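Local structure of arginine kinase (Anthopleura japonica, 4RF6) at residues A523-P528 with I569-D574; T576-I581 with R588-E593. The protein catalyses the reversible transfer of a phosphoryl group from ATP to L-arginine, giving phosphoarginine and ADP, as a double-domain phosphagen kinase. All coordinates share one frame; numbering follows the deposited sequence.

Contact 1. Residues A523-P528 with I569-D574; sequences AGQYYP and IFHNND
The outermost strand 524-528 of the antiparallel sheet in the second catalytic domain pairs with strand 568-572, and Tyr526 and Tyr527 meet Ile569 at the firmer end of the pairing. Tyr527 N reaches Ile569 O at 2.6 Å, in the carbonyl plane, while Ile569 N returns to Tyr527 O at 2.8 Å from well above that carbonyl's plane. Two pairs further along, Gln525 and His571 exchange two weak backbone bonds, each 3.4 Å from N to O, and the 6.1 Å between Gln525 CA and His571 CA goes with these long bonds. Gly524 and Asn572 form a non-hydrogen-bonded pair, CA to CA 4.0 Å. The Phe570 ring uses the side-chain-free Gly524, bringing CE2 to 3.4 Å from Gly524 C; its CG, anti to the backbone N (chi1 174°), starts it along the Tyr526 side of the sheet. On the other side, His571 NE2, weakly bonded to Lys539, lies at the edge of the Tyr527 ring, 3.6 Å from CE2, with ring planes 27° apart but hardly overlapping. His571 ND1 donates to Asn572 O in its own ring plane, and Tyr526 OH hydrogen-bonds Glu508. Strong backbone bonding thus concentrates at Tyr527-Ile569, while the Phe570 ring lies against Gly524, where the bonds are weak.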
ATOM      1  N   ALA A 523       0.453 -29.232   2.694  1.00 30.79           N
ATOM      2  CA  ALA A 523       1.690 -28.454   2.729  1.00 30.19           C
ATOM      3  C   ALA A 523       1.874 -27.681   1.430  1.00 31.97           C
ATOM      4  O   ALA A 523       1.571 -28.190   0.349  1.00 34.11           O
ATOM      5  CB  ALA A 523       2.882 -29.359   2.974  1.00 33.55           C
ATOM      6  N   GLY A 524       2.372 -26.452   1.537  1.00 35.09           N
ATOM      7  CA  GLY A 524       2.534 -25.603   0.373  1.00 35.68           C
ATOM      8  C   GLY A 524       3.286 -24.319   0.657  1.00 37.03           C
ATOM      9  O   GLY A 524       3.942 -24.185   1.692  1.00 39.22           O
ATOM     10  N   GLN A 525       3.182 -23.364  -0.260  1.00 37.86           N
ATOM     11  CA  GLN A 525       3.923 -22.118  -0.133  1.00 40.17           C
ATOM     12  C   GLN A 525       3.038 -20.888  -0.325  1.00 31.79           C
ATOM     13  O   GLN A 525       2.013 -20.933  -1.017  1.00 25.84           O
ATOM     14  CB  GLN A 525       5.077 -22.093  -1.130  1.00 48.57           C
ATOM     15  CG  GLN A 525       4.626 -22.287  -2.553  1.00 55.89           C
ATOM     16  CD  GLN A 525       4.956 -23.661  -3.091  1.00 63.97           C
ATOM     17  OE1 GLN A 525       5.331 -24.566  -2.339  1.00 67.09           O
ATOM     18  NE2 GLN A 525       4.826 -23.827  -4.403  1.00 65.54           N
ATOM     19  N   TYR A 526       3.454 -19.791   0.298  1.00 28.86           N
ATOM     20  CA  TYR A 526       2.709 -18.549   0.254  1.00 26.93           C
ATOM     21  C   TYR A 526       3.340 -17.570  -0.737  1.00 26.02           C
ATOM     22  O   TYR A 526       4.557 -17.554  -0.915  1.00 27.43           O
ATOM     23  CB  TYR A 526       2.664 -17.939   1.655  1.00 26.61           C
ATOM     24  CG  TYR A 526       1.953 -16.619   1.711  1.00 25.63           C
ATOM     25  CD1 TYR A 526       0.588 -16.539   1.493  1.00 23.87           C
ATOM     26  CD2 TYR A 526       2.648 -15.451   1.987  1.00 23.52           C
ATOM     27  CE1 TYR A 526      -0.066 -15.329   1.541  1.00 24.50           C
ATOM     28  CE2 TYR A 526       2.008 -14.238   2.040  1.00 19.76           C
ATOM     29  CZ  TYR A 526       0.651 -14.183   1.816  1.00 22.22           C
ATOM     30  OH  TYR A 526       0.004 -12.976   1.870  1.00 22.82           O
ATOM     31  N   TYR A 527       2.504 -16.769  -1.388  1.00 22.73           N
ATOM     32  CA  TYR A 527       2.979 -15.762  -2.320  1.00 26.88           C
ATOM     33  C   TYR A 527       2.268 -14.443  -2.064  1.00 27.35           C
ATOM     34  O   TYR A 527       1.148 -14.235  -2.539  1.00 26.34           O
ATOM     35  CB  TYR A 527       2.716 -16.193  -3.760  1.00 27.58           C
ATOM     36  CG  TYR A 527       3.347 -17.505  -4.156  1.00 30.04           C
ATOM     37  CD1 TYR A 527       4.704 -17.587  -4.426  1.00 32.96           C
ATOM     38  CD2 TYR A 527       2.578 -18.655  -4.285  1.00 33.25           C
ATOM     39  CE1 TYR A 527       5.286 -18.780  -4.800  1.00 36.51           C
ATOM     40  CE2 TYR A 527       3.150 -19.858  -4.658  1.00 36.95           C
ATOM     41  CZ  TYR A 527       4.507 -19.909  -4.917  1.00 38.91           C
ATOM     42  OH  TYR A 527       5.090 -21.099  -5.292  1.00 43.34           O
ATOM     43  N   PRO A 528       2.914 -13.544  -1.309  1.00 27.34           N
ATOM     44  CA  PRO A 528       2.312 -12.226  -1.094  1.00 26.27           C
ATOM     45  C   PRO A 528       2.255 -11.476  -2.414  1.00 27.30           C
ATOM     46  O   PRO A 528       3.140 -11.655  -3.254  1.00 28.43           O
ATOM     47  CB  PRO A 528       3.300 -11.541  -0.148  1.00 26.49           C
ATOM     48  CG  PRO A 528       4.612 -12.240  -0.388  1.00 28.13           C
ATOM     49  CD  PRO A 528       4.244 -13.666  -0.681  1.00 26.90           C
ATOM     50  N   ILE A 569      -1.408 -15.198  -1.771  1.00 20.06           N
ATOM     51  CA  ILE A 569      -1.911 -16.446  -2.331  1.00 20.67           C
ATOM     52  C   ILE A 569      -1.123 -17.642  -1.800  1.00 25.28           C
ATOM     53  O   ILE A 569       0.110 -17.629  -1.780  1.00 27.27           O
ATOM     54  CB  ILE A 569      -1.814 -16.437  -3.871  1.00 23.66           C
ATOM     55  CG1 ILE A 569      -2.640 -15.285  -4.446  1.00 25.36           C
ATOM     56  CG2 ILE A 569      -2.260 -17.775  -4.447  1.00 25.91           C
ATOM     57  CD1 ILE A 569      -2.311 -14.927  -5.880  1.00 30.32           C
ATOM     58  N   PHE A 570      -1.841 -18.672  -1.368  1.00 26.38           N
ATOM     59  CA  PHE A 570      -1.231 -19.915  -0.931  1.00 25.26           C
ATOM     60  C   PHE A 570      -1.827 -21.056  -1.748  1.00 24.82           C
ATOM     61  O   PHE A 570      -3.033 -21.067  -2.020  1.00 21.04           O
ATOM     62  CB  PHE A 570      -1.510 -20.131   0.556  1.00 26.73           C
ATOM     63  CG  PHE A 570      -1.053 -21.469   1.083  1.00 30.10           C
ATOM     64  CD1 PHE A 570      -1.883 -22.587   1.014  1.00 28.57           C
ATOM     65  CD2 PHE A 570       0.195 -21.603   1.678  1.00 31.43           C
ATOM     66  CE1 PHE A 570      -1.466 -23.814   1.504  1.00 29.79           C
ATOM     67  CE2 PHE A 570       0.618 -22.828   2.173  1.00 33.00           C
ATOM     68  CZ  PHE A 570      -0.216 -23.933   2.088  1.00 32.32           C
ATOM     69  N   HIS A 571      -0.997 -22.018  -2.136  1.00 23.58           N
ATOM     70  CA  HIS A 571      -1.520 -23.233  -2.754  1.00 26.50           C
ATOM     71  C   HIS A 571      -0.648 -24.431  -2.408  1.00 28.63           C
ATOM     72  O   HIS A 571       0.559 -24.284  -2.205  1.00 27.32           O
ATOM     73  CB  HIS A 571      -1.652 -23.065  -4.273  1.00 26.42           C
ATOM     74  CG  HIS A 571      -0.346 -23.089  -5.004  1.00 30.05           C
ATOM     75  ND1 HIS A 571       0.346 -24.257  -5.251  1.00 32.23           N
ATOM     76  CD2 HIS A 571       0.390 -22.092  -5.551  1.00 29.46           C
ATOM     77  CE1 HIS A 571       1.454 -23.976  -5.913  1.00 32.88           C
ATOM     78  NE2 HIS A 571       1.505 -22.671  -6.108  1.00 33.25           N
ATOM     79  N   ASN A 572      -1.247 -25.615  -2.336  1.00 29.28           N
ATOM     80  CA  ASN A 572      -0.473 -26.810  -2.010  1.00 30.57           C
ATOM     81  C   ASN A 572       0.338 -27.329  -3.202  1.00 30.87           C
ATOM     82  O   ASN A 572       0.185 -26.857  -4.332  1.00 26.04           O
ATOM     83  CB  ASN A 572      -1.368 -27.910  -1.419  1.00 29.32           C
ATOM     84  CG  ASN A 572      -2.320 -28.508  -2.439  1.00 29.99           C
ATOM     85  OD1 ASN A 572      -2.552 -27.937  -3.505  1.00 32.30           O
ATOM     86  ND2 ASN A 572      -2.892 -29.661  -2.105  1.00 25.72           N
ATOM     87  N   ASN A 573       1.203 -28.301  -2.946  1.00 37.58           N
ATOM     88  CA  ASN A 573       2.064 -28.827  -3.994  1.00 39.27           C
ATOM     89  C   ASN A 573       1.294 -29.605  -5.060  1.00 38.55           C
ATOM     90  O   ASN A 573       1.671 -29.603  -6.232  1.00 40.30           O
ATOM     91  CB  ASN A 573       3.168 -29.693  -3.384  1.00 43.46           C
ATOM     92  CG  ASN A 573       4.064 -28.913  -2.437  1.00 46.27           C
ATOM     93  OD1 ASN A 573       4.460 -27.785  -2.728  1.00 46.63           O
ATOM     94  ND2 ASN A 573       4.378 -29.510  -1.289  1.00 48.11           N
ATOM     95  N   ASP A 574       0.214 -30.265  -4.647  1.00 35.77           N
ATOM     96  CA  ASP A 574      -0.618 -31.034  -5.570  1.00 37.05           C
ATOM     97  C   ASP A 574      -1.534 -30.135  -6.409  1.00 33.77           C
ATOM     98  O   ASP A 574      -2.162 -30.597  -7.368  1.00 32.39           O
ATOM     99  CB  ASP A 574      -1.450 -32.072  -4.802  1.00 40.45           C
ATOM    100  CG  ASP A 574      -0.592 -33.148  -4.147  1.00 43.01           C
ATOM    101  OD1 ASP A 574       0.555 -33.351  -4.602  1.00 45.41           O
ATOM    102  OD2 ASP A 574      -1.067 -33.788  -3.182  1.00 42.04           O
TER

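Contact 2. Residues T576-I581 with R588-E593; sequences TFLVWI and RIISME
Trp580 and Arg588, a hydrogen-bonded pair of the antiparallel strands 577-581 and 587-594, extend together from the sheet. The indole's six-membered ring offers CZ3 to one face of the guanidinium, 3.6 Å from Arg588 NH1 and near the border of that face, with the two planes 17° apart. A bend at chi3 (-111°) of Arg588 turns its end along the indole, and its CD lies 3.7 Å from Trp580 CE3. Trp580 NE1 is held separately by Phe545 O. Next on this face, Leu578 and Ile590 run alongside each other, their CD2 and CD1 methyls touching loosely at 4.2 Å. On the opposite face, the Ile589 CG2 methyl is a bump against the Phe577 ring, 3.6 Å from CE1, while Val579 CG2 touches the same methyl more loosely, at 4.4 Å. Helices 598-616 and 501-516 cover this face, with Ala608 against Phe577 and Leu515 against Val579. At the far end, Met592 CG rests 3.4 Å from Thr576 O, the acceptor that also takes Met592 N. The backbone spacing is even, with Leu578 N to Ile590 O at 2.9 Å and Ile590 N to Leu578 O at 2.8 Å. Consecutive strands, a short connection and antiparallel bonding make this a beta hairpin within the antiparallel sheet of the phosphagen kinase catalytic domain.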
ATOM      1  N   THR A 576      -4.300 -28.943  -5.453  1.00 25.71           N
ATOM      2  CA  THR A 576      -5.678 -29.307  -5.135  1.00 27.03           C
ATOM      3  C   THR A 576      -6.224 -28.457  -3.991  1.00 26.10           C
ATOM      4  O   THR A 576      -7.344 -28.673  -3.527  1.00 25.92           O
ATOM      5  CB  THR A 576      -5.770 -30.760  -4.677  1.00 25.75           C
ATOM      6  OG1 THR A 576      -4.853 -30.954  -3.596  1.00 24.92           O
ATOM      7  CG2 THR A 576      -5.426 -31.710  -5.811  1.00 26.84           C
ATOM      8  N   PHE A 577      -5.425 -27.503  -3.525  1.00 27.47           N
ATOM      9  CA  PHE A 577      -5.825 -26.650  -2.414  1.00 25.62           C
ATOM     10  C   PHE A 577      -5.298 -25.230  -2.616  1.00 26.16           C
ATOM     11  O   PHE A 577      -4.100 -25.024  -2.828  1.00 21.95           O
ATOM     12  CB  PHE A 577      -5.322 -27.229  -1.089  1.00 23.89           C
ATOM     13  CG  PHE A 577      -5.695 -26.408   0.111  1.00 25.96           C
ATOM     14  CD1 PHE A 577      -7.013 -26.351   0.543  1.00 25.52           C
ATOM     15  CD2 PHE A 577      -4.730 -25.700   0.811  1.00 27.03           C
ATOM     16  CE1 PHE A 577      -7.364 -25.595   1.649  1.00 22.92           C
ATOM     17  CE2 PHE A 577      -5.066 -24.944   1.916  1.00 24.67           C
ATOM     18  CZ  PHE A 577      -6.386 -24.892   2.339  1.00 24.38           C
ATOM     19  N   LEU A 578      -6.200 -24.258  -2.550  1.00 22.43           N
ATOM     20  CA  LEU A 578      -5.856 -22.880  -2.859  1.00 25.32           C
ATOM     21  C   LEU A 578      -6.501 -21.931  -1.855  1.00 24.67           C
ATOM     22  O   LEU A 578      -7.677 -22.083  -1.509  1.00 24.17           O
ATOM     23  CB  LEU A 578      -6.322 -22.539  -4.277  1.00 27.25           C
ATOM     24  CG  LEU A 578      -6.149 -21.092  -4.734  1.00 27.31           C
ATOM     25  CD1 LEU A 578      -4.669 -20.758  -4.876  1.00 26.62           C
ATOM     26  CD2 LEU A 578      -6.887 -20.853  -6.039  1.00 26.40           C
ATOM     27  N   VAL A 579      -5.726 -20.963  -1.373  1.00 24.02           N
ATOM     28  CA  VAL A 579      -6.254 -19.934  -0.481  1.00 19.41           C
ATOM     29  C   VAL A 579      -5.922 -18.544  -1.010  1.00 18.97           C
ATOM     30  O   VAL A 579      -4.781 -18.269  -1.394  1.00 18.44           O
ATOM     31  CB  VAL A 579      -5.694 -20.066   0.948  1.00 18.07           C
ATOM     32  CG1 VAL A 579      -6.339 -19.038   1.865  1.00 16.50           C
ATOM     33  CG2 VAL A 579      -5.926 -21.465   1.492  1.00 18.49           C
ATOM     34  N   TRP A 580      -6.925 -17.672  -1.049  1.00 18.48           N
ATOM     35  CA  TRP A 580      -6.683 -16.259  -1.301  1.00 19.42           C
ATOM     36  C   TRP A 580      -6.822 -15.518   0.017  1.00 20.93           C
ATOM     37  O   TRP A 580      -7.802 -15.715   0.745  1.00 19.62           O
ATOM     38  CB  TRP A 580      -7.674 -15.703  -2.316  1.00 20.93           C
ATOM     39  CG  TRP A 580      -7.399 -16.136  -3.718  1.00 24.93           C
ATOM     40  CD1 TRP A 580      -6.308 -16.829  -4.170  1.00 27.43           C
ATOM     41  CD2 TRP A 580      -8.235 -15.913  -4.859  1.00 27.86           C
ATOM     42  NE1 TRP A 580      -6.417 -17.044  -5.523  1.00 28.50           N
ATOM     43  CE2 TRP A 580      -7.589 -16.493  -5.971  1.00 28.10           C
ATOM     44  CE3 TRP A 580      -9.470 -15.280  -5.047  1.00 29.04           C
ATOM     45  CZ2 TRP A 580      -8.137 -16.455  -7.260  1.00 29.83           C
ATOM     46  CZ3 TRP A 580     -10.011 -15.242  -6.325  1.00 31.60           C
ATOM     47  CH2 TRP A 580      -9.347 -15.829  -7.414  1.00 31.92           C
ATOM     48  N   ILE A 581      -5.843 -14.671   0.324  1.00 20.31           N
ATOM     49  CA  ILE A 581      -5.851 -13.921   1.576  1.00 18.68           C
ATOM     50  C   ILE A 581      -6.163 -12.445   1.354  1.00 17.31           C
ATOM     51  O   ILE A 581      -5.484 -11.763   0.576  1.00 16.79           O
ATOM     52  CB  ILE A 581      -4.518 -14.067   2.331  1.00 22.37           C
ATOM     53  CG1 ILE A 581      -4.211 -15.545   2.577  1.00 23.27           C
ATOM     54  CG2 ILE A 581      -4.564 -13.309   3.656  1.00 19.04           C
ATOM     55  CD1 ILE A 581      -2.910 -15.788   3.331  1.00 24.37           C
ATOM     56  N   ARG A 588     -10.570 -16.895   1.235  1.00 16.46           N
ATOM     57  CA  ARG A 588     -11.308 -17.688   0.260  1.00 20.27           C
ATOM     58  C   ARG A 588     -10.570 -19.012   0.122  1.00 20.90           C
ATOM     59  O   ARG A 588      -9.406 -19.050  -0.291  1.00 19.98           O
ATOM     60  CB  ARG A 588     -11.409 -16.982  -1.087  1.00 27.91           C
ATOM     61  CG  ARG A 588     -12.376 -17.677  -2.033  1.00 34.91           C
ATOM     62  CD  ARG A 588     -12.078 -17.352  -3.482  1.00 40.86           C
ATOM     63  NE  ARG A 588     -13.112 -16.518  -4.083  1.00 46.39           N
ATOM     64  CZ  ARG A 588     -13.471 -16.592  -5.362  1.00 51.90           C
ATOM     65  NH1 ARG A 588     -12.878 -17.466  -6.166  1.00 52.39           N
ATOM     66  NH2 ARG A 588     -14.423 -15.799  -5.836  1.00 54.36           N
ATOM     67  N   ILE A 589     -11.248 -20.092   0.488  1.00 21.26           N
ATOM     68  CA  ILE A 589     -10.594 -21.384   0.660  1.00 21.06           C
ATOM     69  C   ILE A 589     -11.179 -22.387  -0.323  1.00 21.56           C
ATOM     70  O   ILE A 589     -12.388 -22.622  -0.323  1.00 18.03           O
ATOM     71  CB  ILE A 589     -10.752 -21.873   2.110  1.00 19.24           C
ATOM     72  CG1 ILE A 589     -10.364 -20.745   3.074  1.00 18.40           C
ATOM     73  CG2 ILE A 589      -9.911 -23.124   2.349  1.00 20.00           C
ATOM     74  CD1 ILE A 589     -10.595 -21.034   4.551  1.00 19.51           C
ATOM     75  N   ILE A 590     -10.320 -22.972  -1.161  1.00 19.78           N
ATOM     76  CA  ILE A 590     -10.781 -23.765  -2.301  1.00 23.17           C
ATOM     77  C   ILE A 590     -10.120 -25.142  -2.409  1.00 24.62           C
ATOM     78  O   ILE A 590      -8.892 -25.247  -2.472  1.00 25.12           O
ATOM     79  CB  ILE A 590     -10.540 -23.009  -3.621  1.00 27.27           C
ATOM     80  CG1 ILE A 590     -11.139 -21.602  -3.559  1.00 30.83           C
ATOM     81  CG2 ILE A 590     -11.109 -23.784  -4.808  1.00 29.48           C
ATOM     82  CD1 ILE A 590     -10.853 -20.755  -4.779  1.00 32.43           C
ATOM     83  N   SER A 591     -10.942 -26.191  -2.450  1.00 22.33           N
ATOM     84  CA  SER A 591     -10.459 -27.554  -2.672  1.00 21.74           C
ATOM     85  C   SER A 591     -10.935 -28.008  -4.052  1.00 23.47           C
ATOM     86  O   SER A 591     -12.085 -27.752  -4.429  1.00 21.86           O
ATOM     87  CB  SER A 591     -10.970 -28.500  -1.580  1.00 22.44           C
ATOM     88  OG  SER A 591     -10.419 -29.801  -1.726  1.00 22.43           O
ATOM     89  N   MET A 592     -10.057 -28.674  -4.801  1.00 22.03           N
ATOM     90  CA  MET A 592     -10.283 -28.891  -6.228  1.00 28.41           C
ATOM     91  C   MET A 592      -9.635 -30.179  -6.750  1.00 30.93           C
ATOM     92  O   MET A 592      -8.503 -30.505  -6.385  1.00 32.90           O
ATOM     93  CB  MET A 592      -9.712 -27.696  -6.991  1.00 31.42           C
ATOM     94  CG  MET A 592      -8.557 -27.022  -6.244  1.00 32.38           C
ATOM     95  SD  MET A 592      -7.700 -25.733  -7.166  1.00 67.78           S
ATOM     96  CE  MET A 592      -8.975 -25.260  -8.333  1.00 36.36           C
ATOM     97  N   GLU A 593     -10.348 -30.896  -7.617  1.00 28.11           N
ATOM     98  CA  GLU A 593      -9.810 -32.104  -8.244  1.00 28.14           C
ATOM     99  C   GLU A 593     -10.314 -32.279  -9.677  1.00 29.77           C
ATOM    100  O   GLU A 593     -11.380 -31.770 -10.046  1.00 27.25           O
ATOM    101  CB  GLU A 593     -10.190 -33.355  -7.443  1.00 30.75           C
ATOM    102  CG  GLU A 593      -9.489 -33.534  -6.099  1.00 32.00           C
ATOM    103  CD  GLU A 593      -9.825 -34.871  -5.445  1.00 36.26           C
ATOM    104  OE1 GLU A 593      -9.418 -35.091  -4.284  1.00 37.96           O
ATOM    105  OE2 GLU A 593     -10.494 -35.703  -6.099  1.00 37.59           O
TER

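In the fold
Strands 568-572 and 577-581, consecutive in the chain and adjacent in the sheet, join contact 1 to contact 2, whose centres are about 9 Å apart. Phe570 O lies 2.8 Å from Val579 N, a probable hydrogen bond, while Tyr526 CE1 packs 3.4 Å from Ile581 CD1. Both contacts are partly buried, but contact 1 includes the sheet's outermost strand and an exposed residue, Asn573; contact 2 lies further into the sheet and has no exposed touching residue. The bonding differs too, perhaps because of the edge position: three of the five backbone bonds of contact 1 are weak, whereas all five of contact 2 are ordinary. Helix 501-516 reaches both, Tyr526 and Val579 among its neighbours.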